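Local coordinates for protein ReP1-NCXSQ (Loligo pealei, PDB 3PPT) that binds fatty acids such as palmitoleate inside a beta-barrel, also binds phosphoinositides and, when phosphorylated, stimulates the squid optic nerve sodium/calcium exchanger, at residues A36-W49 against K52-I66. Sequence-based numbering, arbitrary orientation.
With PAM (palmitoleic acid), chain B.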
loop_
_atom_site.group_PDB
_atom_site.type_symbol
_atom_site.label_atom_id
_atom_site.label_comp_id
_atom_site.label_asym_id
_atom_site.label_seq_id
_atom_site.Cartn_x
_atom_site.Cartn_y
_atom_site.Cartn_z
ATOM N N ALA A 36 -12.231 0.542 7.696
ATOM C CA ALA A 36 -12.025 1.589 6.704
ATOM C C ALA A 36 -12.280 1.121 5.276
ATOM O O ALA A 36 -12.159 -0.065 4.957
ATOM C CB ALA A 36 -10.611 2.151 6.818
ATOM N N THR A 37 -12.579 2.083 4.413
ATOM C CA THR A 37 -12.664 1.852 2.976
ATOM C C THR A 37 -11.732 2.853 2.305
ATOM O O THR A 37 -12.171 3.856 1.753
ATOM C CB THR A 37 -14.105 2.029 2.453
ATOM O OG1 THR A 37 -14.997 1.253 3.262
ATOM C CG2 THR A 37 -14.209 1.574 0.999
ATOM N N PRO A 38 -10.427 2.581 2.348
ATOM C CA PRO A 38 -9.466 3.571 1.860
ATOM C C PRO A 38 -9.505 3.785 0.360
ATOM O O PRO A 38 -9.890 2.900 -0.420
ATOM C CB PRO A 38 -8.116 2.959 2.236
ATOM C CG PRO A 38 -8.392 1.489 2.333
ATOM C CD PRO A 38 -9.762 1.393 2.911
ATOM N N THR A 39 -9.080 4.975 -0.038
ATOM C CA THR A 39 -8.760 5.234 -1.429
ATOM C C THR A 39 -7.248 5.335 -1.570
ATOM O O THR A 39 -6.548 5.751 -0.639
ATOM C CB THR A 39 -9.375 6.532 -1.949
ATOM O OG1 THR A 39 -8.833 7.647 -1.226
ATOM C CG2 THR A 39 -10.898 6.482 -1.818
ATOM N N GLN A 40 -6.753 4.981 -2.748
ATOM C CA GLN A 40 -5.372 5.261 -3.115
ATOM C C GLN A 40 -5.374 6.084 -4.386
ATOM O O GLN A 40 -6.080 5.761 -5.354
ATOM C CB GLN A 40 -4.563 3.983 -3.324
ATOM C CG GLN A 40 -4.279 3.240 -2.023
ATOM C CD GLN A 40 -3.312 2.079 -2.200
ATOM O OE1 GLN A 40 -2.453 2.110 -3.087
ATOM N NE2 GLN A 40 -3.432 1.056 -1.348
ATOM N N GLU A 41 -4.571 7.138 -4.387
ATOM C CA GLU A 41 -4.375 7.944 -5.575
ATOM C C GLU A 41 -2.915 7.889 -5.937
ATOM O O GLU A 41 -2.049 8.271 -5.144
ATOM C CB GLU A 41 -4.825 9.362 -5.314
ATOM C CG GLU A 41 -6.318 9.437 -5.260
ATOM C CD GLU A 41 -6.809 10.754 -4.751
ATOM O OE1 GLU A 41 -6.671 10.980 -3.533
ATOM O OE2 GLU A 41 -7.332 11.553 -5.565
ATOM N N ILE A 42 -2.653 7.380 -7.133
ATOM C CA ILE A 42 -1.299 7.095 -7.563
ATOM C C ILE A 42 -0.995 7.958 -8.774
ATOM O O ILE A 42 -1.767 7.996 -9.740
ATOM C CB ILE A 42 -1.170 5.592 -7.913
ATOM C CG1 ILE A 42 -1.487 4.740 -6.671
ATOM C CG2 ILE A 42 0.205 5.268 -8.511
ATOM C CD1 ILE A 42 -1.432 3.243 -6.905
ATOM N N LYS A 43 0.115 8.678 -8.692
ATOM C CA LYS A 43 0.586 9.511 -9.792
ATOM C C LYS A 43 1.957 9.029 -10.218
ATOM O O LYS A 43 2.774 8.638 -9.376
ATOM C CB LYS A 43 0.660 10.972 -9.359
ATOM C CG LYS A 43 -0.698 11.564 -9.045
ATOM C CD LYS A 43 -0.577 12.881 -8.303
ATOM C CE LYS A 43 -1.945 13.401 -7.918
ATOM N NZ LYS A 43 -2.647 13.984 -9.088
ATOM N N ILE A 44 2.202 9.043 -11.526
ATOM C CA ILE A 44 3.461 8.573 -12.074
ATOM C C ILE A 44 3.936 9.549 -13.132
ATOM O O ILE A 44 3.180 9.920 -14.037
ATOM C CB ILE A 44 3.310 7.190 -12.713
ATOM C CG1 ILE A 44 2.727 6.207 -11.698
ATOM C CG2 ILE A 44 4.667 6.671 -13.197
ATOM C CD1 ILE A 44 2.277 4.914 -12.325
ATOM N N ASP A 45 5.183 9.983 -13.001
ATOM C CA ASP A 45 5.822 10.823 -14.011
ATOM C C ASP A 45 7.216 10.245 -14.238
ATOM O O ASP A 45 8.132 10.476 -13.444
ATOM C CB ASP A 45 5.889 12.278 -13.530
ATOM C CG ASP A 45 6.333 13.245 -14.610
ATOM O OD1 ASP A 45 6.890 12.803 -15.635
ATOM O OD2 ASP A 45 6.131 14.460 -14.415
ATOM N N GLY A 46 7.372 9.485 -15.318
ATOM C CA GLY A 46 8.621 8.791 -15.573
ATOM C C GLY A 46 8.867 7.774 -14.474
ATOM O O GLY A 46 8.051 6.872 -14.265
ATOM N N ASP A 47 9.976 7.920 -13.754
ATOM C CA ASP A 47 10.253 7.032 -12.625
ATOM C C ASP A 47 9.938 7.679 -11.276
ATOM O O ASP A 47 10.365 7.193 -10.231
ATOM C CB ASP A 47 11.689 6.505 -12.656
ATOM C CG ASP A 47 12.725 7.611 -12.607
ATOM O OD1 ASP A 47 12.339 8.795 -12.509
ATOM O OD2 ASP A 47 13.935 7.291 -12.662
ATOM N N SER A 48 9.213 8.792 -11.315
ATOM C CA SER A 48 8.748 9.451 -10.102
ATOM C C SER A 48 7.316 9.028 -9.801
ATOM O O SER A 48 6.449 9.050 -10.679
ATOM C CB SER A 48 8.824 10.974 -10.246
ATOM O OG SER A 48 10.166 11.416 -10.349
ATOM N N TRP A 49 7.078 8.645 -8.552
ATOM C CA TRP A 49 5.764 8.186 -8.111
ATOM C C TRP A 49 5.297 8.937 -6.881
ATOM O O TRP A 49 6.102 9.375 -6.066
ATOM C CB TRP A 49 5.827 6.710 -7.711
ATOM C CG TRP A 49 5.942 5.753 -8.843
ATOM C CD1 TRP A 49 6.916 5.718 -9.802
ATOM C CD2 TRP A 49 5.050 4.674 -9.134
ATOM N NE1 TRP A 49 6.677 4.682 -10.676
ATOM C CE2 TRP A 49 5.536 4.027 -10.287
ATOM C CE3 TRP A 49 3.887 4.187 -8.522
ATOM C CZ2 TRP A 49 4.894 2.922 -10.853
ATOM C CZ3 TRP A 49 3.242 3.096 -9.085
ATOM C CH2 TRP A 49 3.752 2.468 -10.239
ATOM N N LYS A 52 -1.074 8.526 -2.398
ATOM C CA LYS A 52 -1.836 9.054 -1.272
ATOM C C LYS A 52 -2.891 8.033 -0.887
ATOM O O LYS A 52 -3.732 7.659 -1.710
ATOM C CB LYS A 52 -2.506 10.391 -1.631
ATOM C CG LYS A 52 -3.372 10.938 -0.492
ATOM C CD LYS A 52 -4.166 12.189 -0.882
ATOM C CE LYS A 52 -3.277 13.366 -1.173
ATOM N NZ LYS A 52 -2.599 13.875 0.045
ATOM N N THR A 53 -2.848 7.579 0.363
ATOM C CA THR A 53 -3.846 6.636 0.863
ATOM C C THR A 53 -4.676 7.355 1.902
ATOM O O THR A 53 -4.131 7.832 2.896
ATOM C CB THR A 53 -3.203 5.380 1.496
ATOM O OG1 THR A 53 -2.285 4.795 0.557
ATOM C CG2 THR A 53 -4.273 4.360 1.856
ATOM N N SER A 54 -5.982 7.443 1.659
ATOM C CA SER A 54 -6.869 8.278 2.478
ATOM C C SER A 54 -7.956 7.464 3.159
ATOM O O SER A 54 -8.545 6.576 2.546
ATOM C CB SER A 54 -7.554 9.336 1.598
ATOM O OG SER A 54 -6.638 10.159 0.887
ATOM N N THR A 55 -8.229 7.785 4.422
ATOM C CA THR A 55 -9.378 7.262 5.156
ATOM C C THR A 55 -9.996 8.418 5.939
ATOM O O THR A 55 -9.474 9.526 5.922
ATOM C CB THR A 55 -8.968 6.173 6.174
ATOM O OG1 THR A 55 -8.169 6.768 7.208
ATOM C CG2 THR A 55 -8.200 5.025 5.507
ATOM N N THR A 56 -11.065 8.146 6.678
ATOM C CA THR A 56 -11.694 9.204 7.463
ATOM C C THR A 56 -10.866 9.636 8.669
ATOM O O THR A 56 -11.127 10.700 9.231
ATOM C CB THR A 56 -13.084 8.797 7.964
ATOM O OG1 THR A 56 -12.973 7.677 8.851
ATOM C CG2 THR A 56 -14.008 8.457 6.812
ATOM N N PHE A 57 -9.894 8.814 9.074
ATOM C CA PHE A 57 -9.152 9.049 10.316
ATOM C C PHE A 57 -7.656 9.275 10.116
ATOM O O PHE A 57 -6.992 9.743 11.030
ATOM C CB PHE A 57 -9.370 7.896 11.308
ATOM C CG PHE A 57 -8.943 6.558 10.780
ATOM C CD1 PHE A 57 -7.650 6.087 10.982
ATOM C CD2 PHE A 57 -9.833 5.775 10.062
ATOM C CE1 PHE A 57 -7.258 4.850 10.478
ATOM C CE2 PHE A 57 -9.449 4.555 9.553
ATOM C CZ PHE A 57 -8.159 4.087 9.759
ATOM N N LYS A 58 -7.131 8.937 8.938
ATOM C CA LYS A 58 -5.691 9.014 8.684
ATOM C C LYS A 58 -5.395 8.998 7.191
ATOM O O LYS A 58 -5.998 8.234 6.443
ATOM C CB LYS A 58 -4.974 7.818 9.338
ATOM C CG LYS A 58 -3.451 7.756 9.122
ATOM C CD LYS A 58 -2.747 8.875 9.870
ATOM C CE LYS A 58 -1.240 8.801 9.711
ATOM N NZ LYS A 58 -0.556 9.848 10.526
ATOM N N THR A 59 -4.450 9.830 6.772
ATOM C CA THR A 59 -3.956 9.819 5.395
ATOM C C THR A 59 -2.447 9.656 5.396
ATOM O O THR A 59 -1.757 10.237 6.239
ATOM C CB THR A 59 -4.327 11.123 4.681
ATOM O OG1 THR A 59 -5.744 11.161 4.513
ATOM C CG2 THR A 59 -3.683 11.218 3.298
ATOM N N THR A 60 -1.939 8.834 4.484
ATOM C CA THR A 60 -0.506 8.750 4.250
ATOM C C THR A 60 -0.191 9.254 2.855
ATOM O O THR A 60 -0.989 9.112 1.925
ATOM C CB THR A 60 0.030 7.313 4.381
ATOM O OG1 THR A 60 -0.649 6.453 3.455
ATOM C CG2 THR A 60 -0.164 6.811 5.791
ATOM N N ASP A 61 0.988 9.846 2.731
ATOM C CA ASP A 61 1.495 10.321 1.462
ATOM C C ASP A 61 2.934 9.901 1.342
ATOM O O ASP A 61 3.736 10.131 2.254
ATOM C CB ASP A 61 1.441 11.842 1.403
ATOM C CG ASP A 61 0.050 12.356 1.285
ATOM O OD1 ASP A 61 -0.513 12.252 0.179
ATOM O OD2 ASP A 61 -0.479 12.862 2.295
ATOM N N ILE A 62 3.279 9.296 0.217
ATOM C CA ILE A 62 4.674 9.052 -0.065
ATOM C C ILE A 62 4.987 9.467 -1.490
ATOM O O ILE A 62 4.126 9.417 -2.379
ATOM C CB ILE A 62 5.082 7.578 0.157
ATOM C CG1 ILE A 62 4.306 6.644 -0.774
ATOM C CG2 ILE A 62 4.914 7.173 1.619
ATOM C CD1 ILE A 62 4.752 5.194 -0.692
ATOM N N SER A 63 6.219 9.911 -1.704
ATOM C CA SER A 63 6.704 10.158 -3.053
ATOM C C SER A 63 8.123 9.630 -3.137
ATOM O O SER A 63 8.881 9.702 -2.168
ATOM C CB SER A 63 6.604 11.637 -3.465
ATOM O OG SER A 63 7.331 12.493 -2.606
ATOM N N PHE A 64 8.461 9.061 -4.286
ATOM C CA PHE A 64 9.718 8.354 -4.434
ATOM C C PHE A 64 10.129 8.236 -5.878
ATOM O O PHE A 64 9.341 8.462 -6.789
ATOM C CB PHE A 64 9.627 6.948 -3.799
ATOM C CG PHE A 64 8.470 6.110 -4.303
ATOM C CD1 PHE A 64 8.622 5.285 -5.416
ATOM C CD2 PHE A 64 7.235 6.145 -3.665
ATOM C CE1 PHE A 64 7.575 4.507 -5.871
ATOM C CE2 PHE A 64 6.175 5.368 -4.122
ATOM C CZ PHE A 64 6.342 4.550 -5.226
ATOM N N THR A 65 11.391 7.881 -6.058
ATOM C CA THR A 65 11.946 7.546 -7.354
ATOM C C THR A 65 12.181 6.044 -7.354
ATOM O O THR A 65 12.733 5.509 -6.397
ATOM C CB THR A 65 13.298 8.254 -7.564
ATOM O OG1 THR A 65 13.129 9.668 -7.396
ATOM C CG2 THR A 65 13.858 7.956 -8.955
ATOM N N ILE A 66 11.749 5.362 -8.411
ATOM C CA ILE A 66 11.989 3.928 -8.528
ATOM C C ILE A 66 13.480 3.627 -8.359
ATOM O O ILE A 66 14.325 4.271 -8.978
ATOM C CB ILE A 66 11.487 3.395 -9.883
ATOM C CG1 ILE A 66 9.954 3.503 -9.956
ATOM C CG2 ILE A 66 11.977 1.967 -10.134
ATOM C CD1 ILE A 66 9.210 2.614 -8.963
HETATM C C1 PAM B . -3.965 -0.495 2.143
HETATM O O1 PAM B . -3.434 0.445 1.497
HETATM O O2 PAM B . -5.074 -0.975 1.808
HETATM C C2 PAM B . -3.267 -1.084 3.358
HETATM C C3 PAM B . -2.071 -0.271 3.832
HETATM C C4 PAM B . -1.462 -0.884 5.092
HETATM C C5 PAM B . -0.363 0.022 5.646
HETATM C C6 PAM B . 0.338 -0.518 6.889
HETATM C C7 PAM B . -0.632 -0.814 8.026
HETATM C C8 PAM B . -1.361 0.446 8.472
HETATM C C9 PAM B . -2.337 0.110 9.571
HETATM C C10 PAM B . -3.117 1.038 10.130
HETATM C C11 PAM B . -3.087 2.485 9.703
HETATM C C12 PAM B . -4.466 2.889 9.204
HETATM C C13 PAM B . -4.504 3.030 7.691
HETATM C C14 PAM B . -3.779 4.295 7.250
HETATM C C15 PAM B . -3.930 4.484 5.747
HETATM C C16 PAM B . -4.195 5.930 5.405
HETATM O O HOH W 1 -12.283 5.137 5.446
HETATM O O HOH W 2 -6.383 8.936 -1.624
HETATM O O HOH W 3 14.436 4.720 -11.738
#
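Trp49 lays its CB over one face of the Phe64 ring, 3.6 Å from the centroid, a CH-pi contact. Phe64 CG lies between its backbone N and carbonyl carbon (chi1 54°), which turns the ring back over that CB. The five-membered ring of Trp49 and the Phe64 ring are inclined by only 17°, but with centroids 5.2 Å apart they share little face. Ile66 CD1 sits over one face of the indole, and Ile44 CG1 fills the opposite one. An alanine here would keep the CB over Phe64 but would probably leave Ile44 and Ile66 without the ring that separates them. Backbone bonds fix this cluster, joining strands 48-54 and 59-65: Trp49 N gives to Phe64 O at 2.9 Å, and Phe64 N returns one to Trp49 O.

Strand 39-45 pairs with 48-54 through Thr39 and Ser54, a hydrogen-bonded antiparallel pair, as are Glu41 and Lys52. One water lies within hydrogen-bonding distance of Thr39 OG1, Ser54 OG and Lys52 O. Facing inward, Gln40 lies alongside Thr53 in the lipid pocket; its NE2 is 2.9 Å from palmitoleate O1, and its OE1 is held by Arg105. Such successive antiparallel hairpins are characteristic of the up-and-down fatty-acid-binding protein barrel, whose interior holds the lipid.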